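Local coordinates for protein PTS system, IIA component (Streptococcus pneumoniae serotype 4, PDB 5T3U) that probably carries phosphate as the IIA component of a sugar phosphotransferase system of the mannose type, associated with fucose utilization, at residues Pro46-Asn49 / Ile50-Glu54. Numbering follows the deposited sequence.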
loop_
_atom_site.group_PDB
_atom_site.type_symbol
_atom_site.label_atom_id
_atom_site.label_comp_id
_atom_site.label_asym_id
_atom_site.label_seq_id
_atom_site.Cartn_x
_atom_site.Cartn_y
_atom_site.Cartn_z
ATOM N N PRO A 46 -2.210 -10.832 13.994
ATOM C CA PRO A 46 -3.146 -11.924 14.331
ATOM C C PRO A 46 -2.952 -12.330 15.796
ATOM O O PRO A 46 -1.815 -12.454 16.241
ATOM C CB PRO A 46 -2.687 -13.065 13.403
ATOM C CG PRO A 46 -2.170 -12.313 12.147
ATOM C CD PRO A 46 -1.525 -11.059 12.701
ATOM N N GLY A 47 -4.040 -12.499 16.541
ATOM C CA GLY A 47 -3.937 -12.889 17.953
ATOM C C GLY A 47 -3.759 -11.740 18.965
ATOM O O GLY A 47 -3.808 -11.990 20.168
ATOM N N GLU A 48 -3.530 -10.505 18.487
ATOM C CA GLU A 48 -3.430 -9.320 19.354
ATOM C C GLU A 48 -4.792 -8.665 19.463
ATOM O O GLU A 48 -5.533 -8.626 18.477
ATOM C CB GLU A 48 -2.436 -8.280 18.789
ATOM C CG GLU A 48 -0.997 -8.748 18.735
ATOM C CD GLU A 48 -0.010 -7.641 18.314
ATOM O OE1 GLU A 48 -0.443 -6.585 17.759
ATOM O OE2 GLU A 48 1.215 -7.841 18.562
ATOM N N ASN A 49 -5.142 -8.154 20.642
ATOM C CA ASN A 49 -6.447 -7.487 20.818
ATOM C C ASN A 49 -6.287 -5.972 20.730
ATOM O O ASN A 49 -5.177 -5.472 20.832
ATOM C CB ASN A 49 -7.098 -7.896 22.151
ATOM C CG ASN A 49 -6.275 -7.471 23.328
ATOM O OD1 ASN A 49 -6.210 -6.280 23.642
ATOM N ND2 ASN A 49 -5.581 -8.419 23.947
ATOM N N ILE A 50 -7.386 -5.258 20.531
ATOM C CA ILE A 50 -7.340 -3.811 20.393
ATOM C C ILE A 50 -7.043 -3.068 21.703
ATOM O O ILE A 50 -6.826 -1.846 21.681
ATOM C CB ILE A 50 -8.634 -3.210 19.740
ATOM C CG1 ILE A 50 -9.878 -3.606 20.539
ATOM C CG2 ILE A 50 -8.764 -3.668 18.259
ATOM C CD1 ILE A 50 -11.150 -2.976 20.059
ATOM N N VAL A 51 -7.017 -3.797 22.823
ATOM C CA VAL A 51 -6.797 -3.166 24.135
ATOM C C VAL A 51 -5.316 -2.906 24.284
ATOM O O VAL A 51 -4.924 -1.769 24.575
ATOM C CB VAL A 51 -7.413 -3.996 25.325
ATOM C CG1 VAL A 51 -6.892 -3.498 26.693
ATOM C CG2 VAL A 51 -8.933 -3.976 25.247
ATOM N N GLU A 52 -4.483 -3.925 24.036
ATOM C CA GLU A 52 -3.023 -3.725 24.033
ATOM C C GLU A 52 -2.569 -2.810 22.876
ATOM O O GLU A 52 -1.746 -1.914 23.065
ATOM C CB GLU A 52 -2.265 -5.062 24.021
ATOM C CG GLU A 52 -2.302 -5.830 22.677
ATOM C CD GLU A 52 -2.038 -7.348 22.800
ATOM O OE1 GLU A 52 -2.895 -8.171 22.364
ATOM O OE2 GLU A 52 -0.971 -7.726 23.335
ATOM N N PHE A 53 -3.129 -3.025 21.688
ATOM C CA PHE A 53 -2.756 -2.265 20.489
ATOM C C PHE A 53 -2.977 -0.741 20.665
ATOM O O PHE A 53 -2.128 0.092 20.326
ATOM C CB PHE A 53 -3.543 -2.812 19.285
ATOM C CG PHE A 53 -3.466 -1.943 18.053
ATOM C CD1 PHE A 53 -4.507 -1.077 17.738
ATOM C CD2 PHE A 53 -2.342 -1.976 17.227
ATOM C CE1 PHE A 53 -4.432 -0.256 16.615
ATOM C CE2 PHE A 53 -2.263 -1.171 16.077
ATOM C CZ PHE A 53 -3.301 -0.312 15.767
ATOM N N GLU A 54 -4.155 -0.408 21.177
ATOM C CA GLU A 54 -4.594 0.947 21.471
ATOM C C GLU A 54 -3.543 1.813 22.191
ATOM O O GLU A 54 -3.295 2.960 21.812
ATOM C CB GLU A 54 -5.829 0.774 22.344
ATOM C CG GLU A 54 -6.556 1.947 22.708
ATOM C CD GLU A 54 -5.972 2.635 23.915
ATOM O OE1 GLU A 54 -5.870 2.050 25.042
ATOM O OE2 GLU A 54 -5.630 3.791 23.687
HETATM O O HOH W 1 -2.430 -11.231 23.189
#
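Glu52 OE1 lies over one face of the Asn49 side-chain amide, 3.1 Å from Asn49 ND2. The amide and carboxylate planes are 26° apart, and the angle is too poor for a hydrogen bond. At the other end of the amide, Asn49 OD1 accepts two backbone N-H groups. Val51 N, 2.7 Å from Asn49 OD1, lies in the carbonyl plane on a lone pair, but its N-H points well off the line to OD1. Glu52 N, 2.9 Å from Asn49 OD1, gives a straighter bond and is tilted 28° from that plane. Asn49 CG sits between its own backbone N and carbonyl carbon (chi1 63°), which brings OD1 back to the N-H groups that open the helix. Glu52 returns the bond. Its OE1 accepts from Asn49 N at 2.8 Å, through the lone pair that faces away from OE2. The two residues thus form a capping box, with Asn49 as N-cap of helix 50-65. The loop containing 46-49 joins strand 39-44, an outermost strand of the parallel sheet, to this helix, in a fold consistent with the mannose-type IIA family. Glu52 OE1 also lies 3.3 Å from Glu48 CA and takes a bond from a water, which donates weakly to Gly47 O as well. Glu48 OE1 is hydrogen-bonded to Met45 N. Glu48 OE2 stays 5.3 Å from Glu52 OE2, so the like charges do not touch. Phe53 N to Asn49 O is a weak main-chain bond at 3.3 Å. Phe53 CB packs 3.5 Å from Asn49 O. The Phe53 ring leads inward to Leu42, Leu44, Pro82 and Val85.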